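Local coordinates for DUF3244 domain-containing protein (Bacteroides vulgatus ATCC 8482, PDB 3D33) that is of unknown function but adopts an immunoglobulin-like beta-sandwich fold and belongs to the DUF3244 family, at residues G37-L42 with Y76-I81; E88-I93 with T102-K107. One frame throughout, in Å; residues are numbered along the deposited sequence. Where two conformers were deposited one is given.

Contact 1: G37-L42 with Y76-I81; sequences GYLLTL and YITISI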
loop_
_atom_site.group_PDB
_atom_site.type_symbol
_atom_site.label_atom_id
_atom_site.label_comp_id
_atom_site.label_asym_id
_atom_site.label_seq_id
_atom_site.Cartn_x
_atom_site.Cartn_y
_atom_site.Cartn_z
ATOM N N GLY A 37 0.883 -11.719 -9.563
ATOM C CA GLY A 37 2.055 -11.409 -10.355
ATOM C C GLY A 37 2.631 -10.079 -9.863
ATOM O O GLY A 37 2.866 -9.915 -8.655
ATOM N N TYR A 38 2.798 -9.148 -10.816
ATOM C CA TYR A 38 3.420 -7.846 -10.620
ATOM C C TYR A 38 2.420 -6.685 -10.562
ATOM O O TYR A 38 2.739 -5.544 -10.918
ATOM C CB TYR A 38 4.375 -7.545 -11.773
ATOM C CG TYR A 38 5.604 -8.421 -11.862
ATOM C CD1 TYR A 38 6.318 -8.781 -10.729
ATOM C CD2 TYR A 38 6.075 -8.850 -13.103
ATOM C CE1 TYR A 38 7.457 -9.567 -10.822
ATOM C CE2 TYR A 38 7.206 -9.632 -13.206
ATOM C CZ TYR A 38 7.900 -9.991 -12.064
ATOM O OH TYR A 38 9.045 -10.776 -12.170
ATOM N N LEU A 39 1.195 -6.983 -10.178
ATOM C CA LEU A 39 0.238 -5.944 -9.871
ATOM C C LEU A 39 -0.100 -6.077 -8.403
ATOM O O LEU A 39 -0.479 -7.163 -7.942
ATOM C CB LEU A 39 -1.012 -6.101 -10.710
ATOM C CG LEU A 39 -1.982 -4.922 -10.716
ATOM C CD1 LEU A 39 -1.385 -3.726 -11.438
ATOM C CD2 LEU A 39 -3.288 -5.366 -11.372
ATOM N N LEU A 40 0.018 -4.951 -7.704
ATOM C CA LEU A 40 -0.379 -4.815 -6.318
ATOM C C LEU A 40 -1.770 -4.174 -6.283
ATOM O O LEU A 40 -1.996 -3.210 -6.985
ATOM C CB LEU A 40 0.645 -3.945 -5.631
ATOM C CG LEU A 40 0.618 -3.631 -4.153
ATOM C CD1 LEU A 40 2.037 -3.134 -3.776
ATOM C CD2 LEU A 40 -0.428 -2.569 -3.845
ATOM N N THR A 41 -2.688 -4.738 -5.497
ATOM C CA THR A 41 -4.038 -4.195 -5.384
ATOM C C THR A 41 -4.327 -3.852 -3.941
ATOM O O THR A 41 -4.163 -4.697 -3.050
ATOM C CB THR A 41 -5.128 -5.185 -5.903
ATOM O OG1 THR A 41 -4.913 -5.468 -7.294
ATOM C CG2 THR A 41 -6.565 -4.617 -5.702
ATOM N N LEU A 42 -4.788 -2.628 -3.724
ATOM C CA LEU A 42 -5.265 -2.187 -2.429
ATOM C C LEU A 42 -6.771 -2.002 -2.472
ATOM O O LEU A 42 -7.301 -1.398 -3.386
ATOM C CB LEU A 42 -4.607 -0.874 -2.004
ATOM C CG LEU A 42 -5.091 -0.246 -0.703
ATOM C CD1 LEU A 42 -3.963 0.569 -0.034
ATOM C CD2 LEU A 42 -6.350 0.632 -0.892
ATOM N N TYR A 76 -10.068 1.610 -3.912
ATOM C CA TYR A 76 -9.437 0.632 -4.817
ATOM C C TYR A 76 -8.345 1.307 -5.629
ATOM O O TYR A 76 -8.600 2.309 -6.307
ATOM C CB TYR A 76 -10.480 0.055 -5.753
ATOM C CG TYR A 76 -9.988 -0.876 -6.831
ATOM C CD1 TYR A 76 -9.688 -2.204 -6.538
ATOM C CD2 TYR A 76 -9.865 -0.460 -8.150
ATOM C CE1 TYR A 76 -9.250 -3.077 -7.518
ATOM C CE2 TYR A 76 -9.445 -1.332 -9.135
ATOM C CZ TYR A 76 -9.124 -2.633 -8.809
ATOM O OH TYR A 76 -8.722 -3.499 -9.804
ATOM N N ILE A 77 -7.146 0.728 -5.575
ATOM C CA ILE A 77 -5.952 1.271 -6.217
ATOM C C ILE A 77 -5.175 0.060 -6.710
ATOM O O ILE A 77 -5.031 -0.910 -5.966
ATOM C CB ILE A 77 -5.088 2.102 -5.183
ATOM C CG1 ILE A 77 -5.830 3.362 -4.705
ATOM C CG2 ILE A 77 -3.724 2.483 -5.749
ATOM C CD1 ILE A 77 -6.169 4.357 -5.833
ATOM N N THR A 78 -4.713 0.100 -7.952
ATOM C CA THR A 78 -3.696 -0.858 -8.406
ATOM C C THR A 78 -2.370 -0.168 -8.718
ATOM O O THR A 78 -2.322 0.982 -9.210
ATOM C CB THR A 78 -4.139 -1.704 -9.604
ATOM O OG1 THR A 78 -4.280 -0.872 -10.778
ATOM C CG2 THR A 78 -5.458 -2.429 -9.292
ATOM N N ILE A 79 -1.306 -0.889 -8.423
ATOM C CA ILE A 79 0.053 -0.386 -8.611
ATOM C C ILE A 79 0.864 -1.471 -9.313
ATOM O O ILE A 79 1.000 -2.579 -8.802
ATOM C CB ILE A 79 0.722 -0.061 -7.277
ATOM C CG1 ILE A 79 -0.069 0.978 -6.485
ATOM C CG2 ILE A 79 2.168 0.435 -7.487
ATOM C CD1 ILE A 79 0.464 1.170 -5.060
ATOM N N SER A 80 1.431 -1.139 -10.463
ATOM C CA SER A 80 2.332 -2.070 -11.161
ATOM C C SER A 80 3.684 -2.015 -10.505
ATOM O O SER A 80 4.292 -0.932 -10.393
ATOM C CB SER A 80 2.520 -1.712 -12.620
ATOM O OG SER A 80 3.428 -2.648 -13.186
ATOM N N ILE A 81 4.157 -3.175 -10.060
ATOM C CA ILE A 81 5.504 -3.298 -9.497
ATOM C C ILE A 81 6.480 -3.923 -10.508
ATOM O O ILE A 81 7.617 -4.231 -10.194
ATOM C CB ILE A 81 5.490 -4.098 -8.179
ATOM C CG1 ILE A 81 5.044 -5.557 -8.369
ATOM C CG2 ILE A 81 4.565 -3.410 -7.151
ATOM C CD1 ILE A 81 5.183 -6.405 -7.063
HETATM O O HOH W 1 1.688 -4.837 -14.126
HETATM O O HOH W 2 -7.016 -5.973 -8.907
#

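Contact 2: E88-I93 with T102-K107; sequences EYKLEI and TGYFTK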
loop_
_atom_site.group_PDB
_atom_site.type_symbol
_atom_site.label_atom_id
_atom_site.label_comp_id
_atom_site.label_asym_id
_atom_site.label_seq_id
_atom_site.Cartn_x
_atom_site.Cartn_y
_atom_site.Cartn_z
ATOM N N GLU A 88 13.342 -6.035 -1.778
ATOM C CA GLU A 88 12.229 -5.913 -0.837
ATOM C C GLU A 88 11.852 -4.457 -0.710
ATOM O O GLU A 88 12.731 -3.573 -0.709
ATOM C CB GLU A 88 12.572 -6.460 0.543
ATOM C CG GLU A 88 11.387 -6.442 1.495
ATOM C CD GLU A 88 11.696 -7.122 2.799
ATOM O OE1 GLU A 88 12.817 -6.929 3.296
ATOM O OE2 GLU A 88 10.825 -7.847 3.311
ATOM N N TYR A 89 10.542 -4.228 -0.590
ATOM C CA TYR A 89 9.955 -2.905 -0.486
ATOM C C TYR A 89 9.099 -2.780 0.759
ATOM O O TYR A 89 8.414 -3.729 1.138
ATOM C CB TYR A 89 9.075 -2.603 -1.721
ATOM C CG TYR A 89 9.921 -2.505 -2.950
ATOM C CD1 TYR A 89 10.513 -1.309 -3.301
ATOM C CD2 TYR A 89 10.232 -3.639 -3.708
ATOM C CE1 TYR A 89 11.354 -1.230 -4.377
ATOM C CE2 TYR A 89 11.069 -3.571 -4.824
ATOM C CZ TYR A 89 11.635 -2.352 -5.154
ATOM O OH TYR A 89 12.503 -2.257 -6.231
ATOM N N LYS A 90 9.125 -1.600 1.357
ATOM C CA LYS A 90 8.176 -1.200 2.428
ATOM C C LYS A 90 7.012 -0.461 1.798
ATOM O O LYS A 90 7.210 0.463 1.004
ATOM C CB LYS A 90 8.862 -0.273 3.436
ATOM C CG LYS A 90 7.969 0.197 4.551
ATOM C CD LYS A 90 8.675 1.024 5.611
ATOM C CE LYS A 90 9.216 2.337 5.043
ATOM N NZ LYS A 90 9.860 3.231 6.079
ATOM N N LEU A 91 5.814 -0.896 2.164
ATOM C CA LEU A 91 4.573 -0.288 1.752
ATOM C C LEU A 91 3.911 0.415 2.928
ATOM O O LEU A 91 3.707 -0.183 3.985
ATOM C CB LEU A 91 3.636 -1.359 1.217
ATOM C CG LEU A 91 2.220 -0.958 0.883
ATOM C CD1 LEU A 91 2.196 0.013 -0.264
ATOM C CD2 LEU A 91 1.321 -2.193 0.566
ATOM N N GLU A 92 3.642 1.697 2.769
ATOM C CA GLU A 92 2.968 2.461 3.824
ATOM C C GLU A 92 1.731 3.089 3.268
ATOM O O GLU A 92 1.766 3.685 2.179
ATOM C CB GLU A 92 3.846 3.591 4.323
ATOM C CG GLU A 92 5.125 3.222 4.926
ATOM C CD GLU A 92 5.894 4.508 5.237
ATOM O OE1 GLU A 92 5.606 5.125 6.289
ATOM O OE2 GLU A 92 6.680 4.960 4.375
ATOM N N ILE A 93 0.650 2.981 4.030
ATOM C CA ILE A 93 -0.611 3.626 3.707
ATOM C C ILE A 93 -0.922 4.515 4.887
ATOM O O ILE A 93 -1.009 4.025 6.025
ATOM C CB ILE A 93 -1.710 2.574 3.534
ATOM C CG1 ILE A 93 -1.270 1.557 2.448
ATOM C CG2 ILE A 93 -2.994 3.196 3.115
ATOM C CD1 ILE A 93 -1.221 0.205 2.971
ATOM N N THR A 102 1.577 -0.386 7.661
ATOM C CA THR A 102 2.826 -0.744 6.991
ATOM C C THR A 102 2.863 -2.229 6.685
ATOM O O THR A 102 2.482 -3.064 7.525
ATOM C CB THR A 102 4.041 -0.425 7.891
ATOM O OG1 THR A 102 3.939 0.926 8.394
ATOM C CG2 THR A 102 5.352 -0.646 7.142
ATOM N N GLY A 103 3.366 -2.547 5.493
ATOM C CA GLY A 103 3.644 -3.915 5.091
ATOM C C GLY A 103 4.896 -3.967 4.241
ATOM O O GLY A 103 5.517 -2.921 3.895
ATOM N N TYR A 104 5.289 -5.186 3.917
ATOM C CA TYR A 104 6.503 -5.417 3.163
ATOM C C TYR A 104 6.235 -6.453 2.105
ATOM O O TYR A 104 5.455 -7.398 2.303
ATOM C CB TYR A 104 7.641 -5.889 4.084
ATOM C CG TYR A 104 8.036 -4.861 5.093
ATOM C CD1 TYR A 104 7.376 -4.753 6.305
ATOM C CD2 TYR A 104 9.060 -3.960 4.829
ATOM C CE1 TYR A 104 7.708 -3.774 7.215
ATOM C CE2 TYR A 104 9.414 -2.995 5.749
ATOM C CZ TYR A 104 8.746 -2.906 6.933
ATOM O OH TYR A 104 9.086 -1.923 7.854
ATOM N N PHE A 105 6.871 -6.274 0.961
ATOM C CA PHE A 105 6.768 -7.267 -0.093
ATOM C C PHE A 105 8.062 -7.299 -0.888
ATOM O O PHE A 105 8.823 -6.335 -0.883
ATOM C CB PHE A 105 5.556 -7.000 -0.995
ATOM C CG PHE A 105 5.689 -5.767 -1.845
ATOM C CD1 PHE A 105 6.284 -5.844 -3.097
ATOM C CD2 PHE A 105 5.266 -4.513 -1.376
ATOM C CE1 PHE A 105 6.433 -4.709 -3.883
ATOM C CE2 PHE A 105 5.393 -3.388 -2.155
ATOM C CZ PHE A 105 6.005 -3.492 -3.419
ATOM N N THR A 106 8.296 -8.427 -1.557
ATOM C CA THR A 106 9.507 -8.627 -2.344
ATOM C C THR A 106 9.153 -8.792 -3.828
ATOM O O THR A 106 8.262 -9.588 -4.193
ATOM C CB THR A 106 10.278 -9.833 -1.832
ATOM O OG1 THR A 106 10.716 -9.580 -0.492
ATOM C CG2 THR A 106 11.491 -10.118 -2.708
ATOM N N LYS A 107 9.780 -7.971 -4.658
ATOM C CA LYS A 107 9.692 -8.123 -6.104
ATOM C C LYS A 107 10.809 -9.063 -6.566
ATOM O O LYS A 107 11.974 -8.859 -6.268
ATOM C CB LYS A 107 9.802 -6.762 -6.793
ATOM C CG LYS A 107 9.292 -6.737 -8.234
ATOM C CD LYS A 107 10.393 -7.085 -9.233
ATOM C CE LYS A 107 10.036 -6.700 -10.650
ATOM N NZ LYS A 107 11.271 -6.602 -11.516
HETATM O O HOH W 3 8.900 -8.839 1.809
#

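Contact 1: G37-L42 with Y76-I81
One edge of an antiparallel sheet in the immunoglobulin-like sandwich forms where Leu40 and Leu42 pair with Ile79 and Ile77. Each of these two pairs is joined by two backbone hydrogen bonds. Leu42 N reaches Ile77 O at 2.8 Å, nearly in line with the C=O, and a further bond runs from Ile81 N to Tyr38 O. Between the Leu40-Ile79 and Leu42-Ile77 pairs, Thr41 faces Thr78 as a non-hydrogen-bonded pair. Alternation sorts the residues: Leu40, Leu42, Ile77 and Ile79 put their hydrocarbon on the inner face, while Leu39, Thr41, Thr78 and Ser80 take the outer one. Leu40 and Ile79 run alongside each other into the core, Leu40 CD2 4.0 Å from Ile79 CD1. On the outer face, with Thr41 OG1 beside the backbone N (chi1 -61°), Thr41 CG2 is anti to that N and touches Tyr76 CE1 at 3.6 Å, while Thr41 OG1 meets a water 2.7 Å away, which also binds Tyr76 OH; threonine suits the place by offering a methyl and a hydroxyl together. Where Tyr38 precedes strand 39-44 and Ile81 follows strand 76-80, Ile81 CG1 packs 4.0 Å from Tyr38 CB. Strand 31-36 flanks strand 39-44 on its other side, and Ile53 and Ile55 of strand 50-57 meet the inner face from the opposing sheet.

Contact 2: E88-I93 with T102-K107
Tyr89 and Phe105 form a hydrogen-bonded antiparallel pair, Tyr89 N meeting Phe105 O at 2.7 Å, and their side chains share the inner face. Followed outward, Tyr89 begins with CB over one face of the Phe105 ring, a CH-pi contact 3.9 Å from the centroid. Its CG is 4.1 Å from Phe105 CZ, CD2 passes Phe105 CE1, and Tyr89 CE2 reaches Lys107 CB at 4.0 Å; the tip, OH, bonds to Pro85 O. Phe105 CG sits between its backbone N and carbonyl carbon (chi1 69°), which swings the ring across to Tyr89, the rings nearly parallel, planes 25° apart, but displaced with little overlap. Leu91 CB lies at the edge of the Phe105 ring, 4.3 Å from Phe105 CE2. Were Phe105 an alanine, Tyr89 CB would lose its aromatic cover and a gap would probably open beside Leu91 and Leu40. On the outer face, where longer polar chains suit solvent, Lys90 lays its methylenes beside Tyr104, Lys90 CB 3.6 Å from Tyr104 CE2. Glu88 OE2 accepts from a water, 2.6 Å away, that also binds Thr106 OG1. Gly103 pairs with Leu91 through the backbone alone. Strands 87-96 and 100-107 make a beta hairpin, its inner apolar and outer polar residues alternating as in strands covering a sandwich core.

How the contacts relate
From the N terminus, the chain enters contact 1 at 37-42, runs through strands 50-57 and 63-69 of the other sheet, and returns at 76-81, closing a long loop with 33 residues between its segments. Only afterwards does contact 2 open at 88-93; it closes at 102-107 after a short hairpin connection. The two are therefore in series, neither nested nor crossed. Contact 1 ties strands 39-44 and 76-80 in one sheet, contact 2 strands 87-96 and 100-107 in the other. Their centres are about 12 Å apart, yet they touch through the sandwich interior: Leu40 CD1 lies 3.7 Å from Phe105 CE2, and Leu42 CD1 lies 3.8 Å from Ile93 CG1.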